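Local structure of GphF (Cystobacter violaceus, 6MFC) at residues Gln85-Leu93 and Arg143-Val152; Tyr158-Tyr168 and Val206-Ile214. The protein probably acts as a decarboxylase of GNAT-like fold in the initiation of polyketide biosynthesis. All coordinates share one frame; numbering follows the deposited sequence.

Contact 1: residues Gln85-Leu93 and Arg143-Val152; sequences QRIAGPAAL and RPGIENVVGV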
ATOM      1  N   GLN A  85       3.390   8.477  -3.877  1.00 82.54           N
ATOM      2  CA  GLN A  85       3.319   9.846  -4.364  1.00 77.19           C
ATOM      3  C   GLN A  85       3.154  10.775  -3.172  1.00 77.66           C
ATOM      4  O   GLN A  85       2.671  10.377  -2.110  1.00 80.58           O
ATOM      5  CB  GLN A  85       2.171  10.051  -5.363  1.00 74.68           C
ATOM      6  CG  GLN A  85       0.778  10.000  -4.759  1.00 75.36           C
ATOM      7  CD  GLN A  85      -0.312  10.160  -5.802  1.00 79.05           C
ATOM      8  OE1 GLN A  85      -0.038  10.192  -7.002  1.00 74.56           O
ATOM      9  NE2 GLN A  85      -1.557  10.263  -5.349  1.00 81.38           N
ATOM     10  N   ARG A  86       3.573  12.021  -3.359  1.00 77.02           N
ATOM     11  CA  ARG A  86       3.550  13.018  -2.296  1.00 69.53           C
ATOM     12  C   ARG A  86       2.234  13.784  -2.359  1.00 75.86           C
ATOM     13  O   ARG A  86       1.907  14.381  -3.392  1.00 90.14           O
ATOM     14  CB  ARG A  86       4.742  13.963  -2.431  1.00 62.46           C
ATOM     15  CG  ARG A  86       5.010  14.824  -1.211  1.00 68.54           C
ATOM     16  CD  ARG A  86       6.408  15.416  -1.276  1.00 74.76           C
ATOM     17  NE  ARG A  86       6.755  16.146  -0.061  1.00 88.27           N
ATOM     18  CZ  ARG A  86       7.984  16.552   0.236  1.00100.05           C
ATOM     19  NH1 ARG A  86       8.989  16.296  -0.591  1.00101.98           N
ATOM     20  NH2 ARG A  86       8.212  17.211   1.364  1.00110.53           N
ATOM     21  N   ILE A  87       1.475  13.756  -1.265  1.00 68.48           N
ATOM     22  CA  ILE A  87       0.199  14.461  -1.201  1.00 76.78           C
ATOM     23  C   ILE A  87       0.245  15.483  -0.074  1.00 87.36           C
ATOM     24  O   ILE A  87       1.258  15.612   0.622  1.00 88.37           O
ATOM     25  CB  ILE A  87      -0.975  13.482  -1.017  1.00 71.98           C
ATOM     26  CG1 ILE A  87      -0.925  12.835   0.366  1.00 75.90           C
ATOM     27  CG2 ILE A  87      -0.957  12.416  -2.100  1.00 62.50           C
ATOM     28  CD1 ILE A  87      -2.029  11.828   0.610  1.00 75.85           C
ATOM     29  N   ALA A  88      -0.857  16.214   0.115  1.00 93.82           N
ATOM     30  CA  ALA A  88      -0.885  17.294   1.096  1.00102.19           C
ATOM     31  C   ALA A  88      -0.663  16.765   2.510  1.00 95.80           C
ATOM     32  O   ALA A  88       0.260  17.195   3.211  1.00 96.68           O
ATOM     33  CB  ALA A  88      -2.212  18.049   1.002  1.00107.51           C
ATOM     34  N   GLY A  89      -1.505  15.831   2.945  1.00 88.43           N
ATOM     35  CA  GLY A  89      -1.385  15.259   4.263  1.00 88.39           C
ATOM     36  C   GLY A  89      -2.302  14.070   4.458  1.00 98.65           C
ATOM     37  O   GLY A  89      -2.985  13.625   3.531  1.00105.92           O
ATOM     38  N   PRO A  90      -2.327  13.526   5.678  1.00101.34           N
ATOM     39  CA  PRO A  90      -3.224  12.390   5.951  1.00 98.86           C
ATOM     40  C   PRO A  90      -4.695  12.725   5.775  1.00 96.11           C
ATOM     41  O   PRO A  90      -5.491  11.831   5.459  1.00 87.76           O
ATOM     42  CB  PRO A  90      -2.900  12.031   7.409  1.00 96.70           C
ATOM     43  CG  PRO A  90      -1.532  12.591   7.647  1.00 96.29           C
ATOM     44  CD  PRO A  90      -1.462  13.841   6.826  1.00 99.41           C
ATOM     45  N   ALA A  91      -5.083  13.987   5.967  1.00 97.65           N
ATOM     46  CA  ALA A  91      -6.482  14.368   5.818  1.00100.14           C
ATOM     47  C   ALA A  91      -6.934  14.369   4.363  1.00 98.60           C
ATOM     48  O   ALA A  91      -8.141  14.345   4.102  1.00 93.94           O
ATOM     49  CB  ALA A  91      -6.720  15.746   6.436  1.00101.60           C
ATOM     50  N   ALA A  92      -5.997  14.385   3.413  1.00 93.01           N
ATOM     51  CA  ALA A  92      -6.355  14.430   2.001  1.00 89.93           C
ATOM     52  C   ALA A  92      -7.003  13.141   1.510  1.00 87.98           C
ATOM     53  O   ALA A  92      -7.560  13.134   0.406  1.00 84.99           O
ATOM     54  CB  ALA A  92      -5.118  14.737   1.158  1.00 71.88           C
ATOM     55  N   LEU A  93      -6.951  12.066   2.292  1.00 82.63           N
ATOM     56  CA  LEU A  93      -7.507  10.781   1.897  1.00 79.90           C
ATOM     57  C   LEU A  93      -8.986  10.639   2.231  1.00 81.09           C
ATOM     58  O   LEU A  93      -9.569   9.588   1.950  1.00 82.47           O
ATOM     59  CB  LEU A  93      -6.731   9.645   2.566  1.00 80.75           C
ATOM     60  CG  LEU A  93      -5.228   9.575   2.305  1.00 73.25           C
ATOM     61  CD1 LEU A  93      -4.537   8.978   3.513  1.00 81.26           C
ATOM     62  CD2 LEU A  93      -4.940   8.750   1.063  1.00 66.63           C
ATOM     63  N   ARG A 143      13.919  12.614   3.357  1.00115.90           N
ATOM     64  CA  ARG A 143      13.472  13.615   2.399  1.00112.84           C
ATOM     65  C   ARG A 143      12.893  14.805   3.143  1.00112.77           C
ATOM     66  O   ARG A 143      12.031  14.620   4.014  1.00112.37           O
ATOM     67  CB  ARG A 143      12.425  13.030   1.454  1.00110.39           C
ATOM     68  CG  ARG A 143      12.201  13.850   0.189  1.00119.28           C
ATOM     69  CD  ARG A 143      11.245  13.153  -0.769  1.00125.67           C
ATOM     70  NE  ARG A 143      11.678  11.794  -1.085  1.00136.50           N
ATOM     71  CZ  ARG A 143      12.486  11.480  -2.092  1.00149.73           C
ATOM     72  NH1 ARG A 143      12.956  12.429  -2.889  1.00159.24           N
ATOM     73  NH2 ARG A 143      12.826  10.215  -2.303  1.00147.27           N
ATOM     74  N   PRO A 144      13.334  16.029   2.848  1.00114.75           N
ATOM     75  CA  PRO A 144      12.877  17.185   3.632  1.00113.24           C
ATOM     76  C   PRO A 144      11.413  17.501   3.357  1.00104.45           C
ATOM     77  O   PRO A 144      10.983  17.575   2.204  1.00 92.45           O
ATOM     78  CB  PRO A 144      13.796  18.317   3.162  1.00115.92           C
ATOM     79  CG  PRO A 144      14.189  17.920   1.779  1.00117.34           C
ATOM     80  CD  PRO A 144      14.286  16.417   1.792  1.00115.64           C
ATOM     81  N   GLY A 145      10.649  17.688   4.435  1.00102.08           N
ATOM     82  CA  GLY A 145       9.252  18.044   4.368  1.00 95.79           C
ATOM     83  C   GLY A 145       8.299  16.898   4.654  1.00 97.85           C
ATOM     84  O   GLY A 145       7.188  17.138   5.136  1.00 98.05           O
ATOM     85  N   ILE A 146       8.709  15.663   4.370  1.00 97.54           N
ATOM     86  CA  ILE A 146       7.843  14.509   4.587  1.00100.63           C
ATOM     87  C   ILE A 146       7.687  14.278   6.084  1.00104.54           C
ATOM     88  O   ILE A 146       8.671  14.052   6.799  1.00107.05           O
ATOM     89  CB  ILE A 146       8.404  13.264   3.888  1.00105.17           C
ATOM     90  CG1 ILE A 146       8.337  13.429   2.369  1.00103.83           C
ATOM     91  CG2 ILE A 146       7.635  12.025   4.317  1.00107.53           C
ATOM     92  CD1 ILE A 146       6.927  13.448   1.824  1.00109.37           C
ATOM     93  N   GLU A 147       6.444  14.333   6.566  1.00106.14           N
ATOM     94  CA  GLU A 147       6.150  14.124   7.976  1.00105.68           C
ATOM     95  C   GLU A 147       5.479  12.792   8.274  1.00102.67           C
ATOM     96  O   GLU A 147       5.615  12.291   9.394  1.00104.24           O
ATOM     97  CB  GLU A 147       5.260  15.256   8.511  1.00108.43           C
ATOM     98  CG  GLU A 147       5.988  16.575   8.708  1.00125.48           C
ATOM     99  CD  GLU A 147       5.058  17.701   9.113  1.00146.30           C
ATOM    100  OE1 GLU A 147       3.928  17.760   8.585  1.00151.56           O
ATOM    101  OE2 GLU A 147       5.453  18.525   9.966  1.00156.06           O
ATOM    102  N   ASN A 148       4.765  12.208   7.314  1.00100.86           N
ATOM    103  CA  ASN A 148       4.080  10.946   7.543  1.00 93.21           C
ATOM    104  C   ASN A 148       4.096  10.115   6.271  1.00 89.55           C
ATOM    105  O   ASN A 148       4.093  10.649   5.158  1.00 92.31           O
ATOM    106  CB  ASN A 148       2.630  11.157   7.998  1.00 95.46           C
ATOM    107  CG  ASN A 148       2.534  11.849   9.339  1.00 99.13           C
ATOM    108  OD1 ASN A 148       2.528  11.200  10.384  1.00103.42           O
ATOM    109  ND2 ASN A 148       2.455  13.174   9.317  1.00104.80           N
ATOM    110  N   VAL A 149       4.116   8.799   6.453  1.00 77.55           N
ATOM    111  CA  VAL A 149       3.903   7.839   5.379  1.00 78.29           C
ATOM    112  C   VAL A 149       2.547   7.201   5.633  1.00 80.13           C
ATOM    113  O   VAL A 149       2.372   6.466   6.612  1.00 86.32           O
ATOM    114  CB  VAL A 149       5.015   6.783   5.317  1.00 74.74           C
ATOM    115  CG1 VAL A 149       4.751   5.799   4.184  1.00 63.10           C
ATOM    116  CG2 VAL A 149       6.368   7.448   5.150  1.00 76.03           C
ATOM    117  N   VAL A 150       1.577   7.490   4.772  1.00 77.72           N
ATOM    118  CA  VAL A 150       0.216   7.014   4.958  1.00 82.56           C
ATOM    119  C   VAL A 150      -0.177   6.156   3.762  1.00 80.62           C
ATOM    120  O   VAL A 150       0.522   6.093   2.751  1.00 80.89           O
ATOM    121  CB  VAL A 150      -0.784   8.168   5.156  1.00 88.39           C
ATOM    122  CG1 VAL A 150      -0.280   9.131   6.223  1.00 92.95           C
ATOM    123  CG2 VAL A 150      -1.015   8.885   3.847  1.00 85.55           C
ATOM    124  N   GLY A 151      -1.319   5.490   3.896  1.00 78.76           N
ATOM    125  CA  GLY A 151      -1.834   4.642   2.838  1.00 76.92           C
ATOM    126  C   GLY A 151      -3.190   4.098   3.228  1.00 79.04           C
ATOM    127  O   GLY A 151      -3.608   4.175   4.385  1.00 87.81           O
ATOM    128  N   VAL A 152      -3.876   3.552   2.233  1.00 67.73           N
ATOM    129  CA  VAL A 152      -5.182   2.934   2.421  1.00 72.48           C
ATOM    130  C   VAL A 152      -4.977   1.429   2.309  1.00 78.95           C
ATOM    131  O   VAL A 152      -4.896   0.878   1.206  1.00 98.62           O
ATOM    132  CB  VAL A 152      -6.213   3.444   1.408  1.00 73.00           C
ATOM    133  CG1 VAL A 152      -7.545   2.743   1.612  1.00 75.68           C
ATOM    134  CG2 VAL A 152      -6.376   4.950   1.538  1.00 74.39           C
TER
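Arg-86 presents the edge of its guanidinium to the turn Arg-143 to Ile-146: its NH2 donates to the carbonyl O of Pro-144 at 2.9 Å, with an N-H...O angle of 163°. The acceptor lies 11° out of the guanidinium plane, hence at its edge, whereas Ile-146 supplies a face contact, its CD1 sitting over the rim 3.3 Å from Arg-86 NE. An extended chain with CG anti to the backbone N (chi1 -166°) carries the guanidinium this far, and Gly-109 O, accepting from NE, fixes its rotation with a second bond. The type II turn, with Gly-145 at its third position, presents Pro-144 O to the arginine.

At the other end the contact is apolar. The two methyls of Val-150 divide the work: CG1 faces the ring of Pro-90, 3.9 Å from its CG, while CG2 approaches Leu-93 CD1 at 3.5 Å. The second branch of Leu-93, CD2, reaches Val-152 CG2 at 4.1 Å.

Strand 111-119 lies between strands 77-87 and 148-153 in the sheet, and no backbone-to-backbone hydrogen bond joins the segments; side chains of 85-93 bridge to strand 148-153 and to the turn before it. From the 3-10 segment 90-93, Leu-93 and Pro-90 also pack against Ile-214 and Ile-216 of strand 212-218.

Contact 2: residues Tyr158-Tyr168 and Val206-Ile214; sequences YPRQRAKGLGY and VDNDGAGVI
The backbones come closest where Pro-159, in the short helix 159-162, faces Asp-207 with CA atoms 5.8 Å apart, just before the type I' turn from Asn-208 to Ala-211. Tyr-168 contributes the largest buried area of the contact. Its OH donates to Asn-208 OD1 over 2.7 Å, in the carbonyl plane and on a lone pair, with a C=O...O angle of 131°; the same oxygen also accepts from the backbone N of Cys-155, so two bonds grip it. On the apolar side, CE2 of Tyr-168 touches Ala-211 CB at 3.6 Å and lies near Val-213 CG2. The carbonyl O of Asn-208 sits over the rim of one face of the ring.

Tyr-158 turns its ring edge to the backbone and carboxylate of 207-209, with CE2 3.2 Å from Asp-209 OD1 and Asp-207 O near its plane. One face of this ring receives the edge of Tyr-168, whose CD1 stands over its centre, a T-shaped pairing within the segment.

Asp-209 OD1 is also the salt-bridge atom. Arg-162 NE donates to its syn lone pair at 3.2 Å and 156°, from within the guanidinium plane, and NH2 adds a weak bond; a bend at chi3 (-57°) swings the guanidinium to the carboxylate. Pro-159 CG rests 3.3 Å from Asp-207 OD1.

Gly-165, with positive phi, ends the helical turn in a Schellman motif, and Gly-167 stands at the N-cap of helix 168-172. The contact thus joins the two short helices after strand 148-153 to the connection between strands 193-198 and 212-218; strand 212-218 inserts between 148-153 and 193-198, consistent with the C-terminal part of a GNAT fold.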
ATOM      1  N   TYR A 158     -11.309 -10.843   6.205  1.00 92.70           N
ATOM      2  CA  TYR A 158     -12.532 -10.317   6.798  1.00 84.07           C
ATOM      3  C   TYR A 158     -13.747 -11.205   6.527  1.00 89.85           C
ATOM      4  O   TYR A 158     -14.573 -11.379   7.434  1.00 95.61           O
ATOM      5  CB  TYR A 158     -12.822  -8.895   6.313  1.00 82.91           C
ATOM      6  CG  TYR A 158     -14.160  -8.390   6.805  1.00 87.63           C
ATOM      7  CD1 TYR A 158     -14.389  -8.190   8.160  1.00 87.06           C
ATOM      8  CD2 TYR A 158     -15.202  -8.139   5.922  1.00 86.75           C
ATOM      9  CE1 TYR A 158     -15.609  -7.744   8.622  1.00 83.96           C
ATOM     10  CE2 TYR A 158     -16.429  -7.691   6.376  1.00 87.96           C
ATOM     11  CZ  TYR A 158     -16.625  -7.495   7.728  1.00 90.23           C
ATOM     12  OH  TYR A 158     -17.842  -7.049   8.191  1.00 97.90           O
ATOM     13  N   PRO A 159     -13.923 -11.763   5.316  1.00 95.32           N
ATOM     14  CA  PRO A 159     -15.103 -12.617   5.076  1.00 99.50           C
ATOM     15  C   PRO A 159     -15.305 -13.724   6.098  1.00106.22           C
ATOM     16  O   PRO A 159     -16.454 -14.095   6.367  1.00110.56           O
ATOM     17  CB  PRO A 159     -14.831 -13.186   3.679  1.00 95.84           C
ATOM     18  CG  PRO A 159     -14.089 -12.114   3.000  1.00 91.96           C
ATOM     19  CD  PRO A 159     -13.206 -11.492   4.052  1.00 93.72           C
ATOM     20  N   ARG A 160     -14.232 -14.269   6.677  1.00106.45           N
ATOM     21  CA  ARG A 160     -14.408 -15.274   7.719  1.00103.45           C
ATOM     22  C   ARG A 160     -14.966 -14.664   8.997  1.00102.78           C
ATOM     23  O   ARG A 160     -15.617 -15.365   9.782  1.00109.97           O
ATOM     24  CB  ARG A 160     -13.087 -15.983   8.009  1.00107.43           C
ATOM     25  CG  ARG A 160     -13.253 -17.308   8.735  1.00113.43           C
ATOM     26  CD  ARG A 160     -11.945 -17.775   9.339  1.00123.24           C
ATOM     27  NE  ARG A 160     -10.861 -17.776   8.361  1.00131.01           N
ATOM     28  CZ  ARG A 160      -9.620 -18.170   8.625  1.00145.00           C
ATOM     29  NH1 ARG A 160      -9.302 -18.597   9.841  1.00148.14           N
ATOM     30  NH2 ARG A 160      -8.695 -18.137   7.675  1.00152.44           N
ATOM     31  N   GLN A 161     -14.726 -13.374   9.227  1.00105.26           N
ATOM     32  CA  GLN A 161     -15.300 -12.688  10.377  1.00106.50           C
ATOM     33  C   GLN A 161     -16.677 -12.113  10.082  1.00103.90           C
ATOM     34  O   GLN A 161     -17.498 -11.989  10.999  1.00 95.49           O
ATOM     35  CB  GLN A 161     -14.368 -11.569  10.849  1.00103.49           C
ATOM     36  CG  GLN A 161     -13.001 -12.055  11.294  1.00104.81           C
ATOM     37  CD  GLN A 161     -13.065 -12.947  12.516  1.00120.69           C
ATOM     38  OE1 GLN A 161     -13.945 -12.798  13.365  1.00128.60           O
ATOM     39  NE2 GLN A 161     -12.130 -13.884  12.613  1.00127.88           N
ATOM     40  N   ARG A 162     -16.948 -11.757   8.823  1.00114.62           N
ATOM     41  CA  ARG A 162     -18.281 -11.291   8.463  1.00122.28           C
ATOM     42  C   ARG A 162     -19.315 -12.394   8.636  1.00124.65           C
ATOM     43  O   ARG A 162     -20.480 -12.113   8.943  1.00133.21           O
ATOM     44  CB  ARG A 162     -18.296 -10.776   7.024  1.00120.65           C
ATOM     45  CG  ARG A 162     -19.498  -9.904   6.702  1.00125.59           C
ATOM     46  CD  ARG A 162     -19.858  -9.936   5.223  1.00128.16           C
ATOM     47  NE  ARG A 162     -18.747  -9.543   4.362  1.00123.32           N
ATOM     48  CZ  ARG A 162     -18.054 -10.386   3.604  1.00121.28           C
ATOM     49  NH1 ARG A 162     -18.359 -11.676   3.597  1.00126.34           N
ATOM     50  NH2 ARG A 162     -17.059  -9.939   2.850  1.00117.83           N
ATOM     51  N   ALA A 163     -18.913 -13.651   8.442  1.00115.64           N
ATOM     52  CA  ALA A 163     -19.826 -14.767   8.652  1.00113.03           C
ATOM     53  C   ALA A 163     -20.090 -15.022  10.129  1.00115.31           C
ATOM     54  O   ALA A 163     -21.097 -15.654  10.465  1.00118.32           O
ATOM     55  CB  ALA A 163     -19.274 -16.031   7.991  1.00110.95           C
ATOM     56  N   LYS A 164     -19.212 -14.552  11.012  1.00114.29           N
ATOM     57  CA  LYS A 164     -19.419 -14.635  12.451  1.00110.74           C
ATOM     58  C   LYS A 164     -20.239 -13.471  12.993  1.00108.03           C
ATOM     59  O   LYS A 164     -20.422 -13.374  14.211  1.00103.49           O
ATOM     60  CB  LYS A 164     -18.069 -14.690  13.176  1.00106.62           C
ATOM     61  CG  LYS A 164     -17.224 -15.913  12.852  1.00109.48           C
ATOM     62  CD  LYS A 164     -15.754 -15.643  13.137  1.00109.75           C
ATOM     63  CE  LYS A 164     -14.903 -16.890  12.959  1.00117.80           C
ATOM     64  NZ  LYS A 164     -15.016 -17.817  14.120  1.00120.46           N
ATOM     65  N   GLY A 165     -20.732 -12.590  12.121  1.00107.56           N
ATOM     66  CA  GLY A 165     -21.487 -11.428  12.535  1.00106.45           C
ATOM     67  C   GLY A 165     -20.656 -10.204  12.849  1.00106.58           C
ATOM     68  O   GLY A 165     -21.228  -9.129  13.075  1.00111.58           O
ATOM     69  N   LEU A 166     -19.331 -10.325  12.861  1.00105.83           N
ATOM     70  CA  LEU A 166     -18.476  -9.213  13.250  1.00101.27           C
ATOM     71  C   LEU A 166     -18.508  -8.106  12.203  1.00103.68           C
ATOM     72  O   LEU A 166     -18.485  -8.365  10.997  1.00100.19           O
ATOM     73  CB  LEU A 166     -17.043  -9.700  13.457  1.00 83.54           C
ATOM     74  CG  LEU A 166     -16.043  -8.678  13.997  1.00 81.94           C
ATOM     75  CD1 LEU A 166     -16.557  -8.066  15.289  1.00 84.20           C
ATOM     76  CD2 LEU A 166     -14.686  -9.329  14.214  1.00 82.62           C
ATOM     77  N   GLY A 167     -18.568  -6.859  12.677  1.00100.42           N
ATOM     78  CA  GLY A 167     -18.528  -5.728  11.781  1.00 96.21           C
ATOM     79  C   GLY A 167     -17.120  -5.399  11.323  1.00 92.89           C
ATOM     80  O   GLY A 167     -16.128  -5.793  11.935  1.00100.13           O
ATOM     81  N   TYR A 168     -17.044  -4.654  10.219  1.00 86.37           N
ATOM     82  CA  TYR A 168     -15.747  -4.313   9.644  1.00 80.59           C
ATOM     83  C   TYR A 168     -14.949  -3.408  10.573  1.00 79.92           C
ATOM     84  O   TYR A 168     -13.756  -3.643  10.803  1.00 79.78           O
ATOM     85  CB  TYR A 168     -15.939  -3.655   8.277  1.00 85.43           C
ATOM     86  CG  TYR A 168     -14.659  -3.442   7.496  1.00 83.01           C
ATOM     87  CD1 TYR A 168     -14.060  -4.490   6.808  1.00 79.75           C
ATOM     88  CD2 TYR A 168     -14.057  -2.191   7.435  1.00 82.91           C
ATOM     89  CE1 TYR A 168     -12.893  -4.301   6.089  1.00 85.28           C
ATOM     90  CE2 TYR A 168     -12.890  -1.991   6.718  1.00 86.10           C
ATOM     91  CZ  TYR A 168     -12.312  -3.049   6.048  1.00 88.02           C
ATOM     92  OH  TYR A 168     -11.153  -2.857   5.333  1.00 86.99           O
ATOM     93  N   VAL A 206     -14.516  -6.734  -2.733  1.00 81.53           N
ATOM     94  CA  VAL A 206     -15.696  -7.241  -2.038  1.00 85.49           C
ATOM     95  C   VAL A 206     -15.327  -7.846  -0.688  1.00 99.34           C
ATOM     96  O   VAL A 206     -16.120  -7.792   0.260  1.00104.05           O
ATOM     97  CB  VAL A 206     -16.436  -8.259  -2.926  1.00 85.02           C
ATOM     98  CG1 VAL A 206     -17.772  -8.638  -2.307  1.00 96.95           C
ATOM     99  CG2 VAL A 206     -16.629  -7.698  -4.323  1.00 79.94           C
ATOM    100  N   ASP A 207     -14.130  -8.430  -0.569  1.00100.38           N
ATOM    101  CA  ASP A 207     -13.718  -9.010   0.704  1.00101.25           C
ATOM    102  C   ASP A 207     -13.563  -7.957   1.795  1.00 96.08           C
ATOM    103  O   ASP A 207     -13.503  -8.310   2.977  1.00105.63           O
ATOM    104  CB  ASP A 207     -12.412  -9.785   0.534  1.00107.50           C
ATOM    105  CG  ASP A 207     -12.587 -11.048  -0.287  1.00113.95           C
ATOM    106  OD1 ASP A 207     -13.689 -11.634  -0.254  1.00118.21           O
ATOM    107  OD2 ASP A 207     -11.620 -11.457  -0.964  1.00118.05           O
ATOM    108  N   ASN A 208     -13.492  -6.679   1.428  1.00 87.74           N
ATOM    109  CA  ASN A 208     -13.474  -5.579   2.382  1.00 86.14           C
ATOM    110  C   ASN A 208     -14.762  -4.770   2.354  1.00 94.20           C
ATOM    111  O   ASN A 208     -14.807  -3.677   2.929  1.00 98.44           O
ATOM    112  CB  ASN A 208     -12.273  -4.670   2.115  1.00 71.77           C
ATOM    113  CG  ASN A 208     -10.973  -5.266   2.614  1.00 84.43           C
ATOM    114  OD1 ASN A 208     -10.420  -4.820   3.619  1.00 95.58           O
ATOM    115  ND2 ASN A 208     -10.481  -6.287   1.920  1.00 82.83           N
ATOM    116  N   ASP A 209     -15.808  -5.282   1.702  1.00 92.61           N
ATOM    117  CA  ASP A 209     -17.073  -4.563   1.546  1.00 89.58           C
ATOM    118  C   ASP A 209     -16.843  -3.197   0.906  1.00 72.21           C
ATOM    119  O   ASP A 209     -17.495  -2.206   1.242  1.00 73.92           O
ATOM    120  CB  ASP A 209     -17.801  -4.435   2.887  1.00100.91           C
ATOM    121  CG  ASP A 209     -18.364  -5.758   3.371  1.00112.31           C
ATOM    122  OD1 ASP A 209     -17.586  -6.727   3.498  1.00119.69           O
ATOM    123  OD2 ASP A 209     -19.583  -5.828   3.631  1.00114.18           O
ATOM    124  N   GLY A 210     -15.895  -3.148  -0.027  1.00 68.27           N
ATOM    125  CA  GLY A 210     -15.535  -1.920  -0.703  1.00 65.45           C
ATOM    126  C   GLY A 210     -14.822  -0.895   0.148  1.00 63.49           C
ATOM    127  O   GLY A 210     -14.511   0.189  -0.356  1.00 61.80           O
ATOM    128  N   ALA A 211     -14.544  -1.197   1.412  1.00 64.31           N
ATOM    129  CA  ALA A 211     -13.968  -0.213   2.310  1.00 78.00           C
ATOM    130  C   ALA A 211     -12.450  -0.156   2.158  1.00 75.25           C
ATOM    131  O   ALA A 211     -11.830  -0.965   1.463  1.00 83.18           O
ATOM    132  CB  ALA A 211     -14.343  -0.523   3.758  1.00 89.23           C
ATOM    133  N   GLY A 212     -11.854   0.827   2.827  1.00 68.28           N
ATOM    134  CA  GLY A 212     -10.414   0.978   2.873  1.00 70.94           C
ATOM    135  C   GLY A 212      -9.961   1.567   4.193  1.00 81.38           C
ATOM    136  O   GLY A 212     -10.569   2.519   4.693  1.00 86.76           O
ATOM    137  N   VAL A 213      -8.900   1.015   4.770  1.00 81.04           N
ATOM    138  CA  VAL A 213      -8.426   1.409   6.091  1.00 78.79           C
ATOM    139  C   VAL A 213      -7.221   2.325   5.926  1.00 73.05           C
ATOM    140  O   VAL A 213      -6.230   1.951   5.289  1.00 74.00           O
ATOM    141  CB  VAL A 213      -8.074   0.183   6.949  1.00 77.52           C
ATOM    142  CG1 VAL A 213      -7.456   0.616   8.269  1.00 65.05           C
ATOM    143  CG2 VAL A 213      -9.316  -0.661   7.187  1.00 69.75           C
ATOM    144  N   ILE A 214      -7.305   3.518   6.505  1.00 65.33           N
ATOM    145  CA  ILE A 214      -6.207   4.478   6.455  1.00 71.50           C
ATOM    146  C   ILE A 214      -5.211   4.147   7.561  1.00 81.14           C
ATOM    147  O   ILE A 214      -5.557   4.157   8.746  1.00 88.83           O
ATOM    148  CB  ILE A 214      -6.722   5.917   6.593  1.00 71.01           C
ATOM    149  CG1 ILE A 214      -7.656   6.267   5.435  1.00 68.97           C
ATOM    150  CG2 ILE A 214      -5.558   6.896   6.657  1.00 72.82           C
ATOM    151  CD1 ILE A 214      -8.235   7.661   5.524  1.00 67.15           C
TER

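Overall arrangement
Contact 1 closes before contact 2 opens along the chain, and their centres lie 26 Å apart. The mixed seven-stranded sheet joins them: strand 148-153, most of which lies in contact 1, leads to helix 159-162 of contact 2, while strand 212-218, which receives contact 2, is its antiparallel neighbour. The two meet directly at this seam, where Val-152 CG1 packs 3.6 Å from Gly-212 CA; from the 3-10 segment 90-93, Leu-93 CB lies 3.9 Å from Ile-214 CD1. Contact 1 therefore spans the middle strands, and contact 2 joins the segment after strand 148-153 to the approach to strand 212-218, so the two are linked through one sheet.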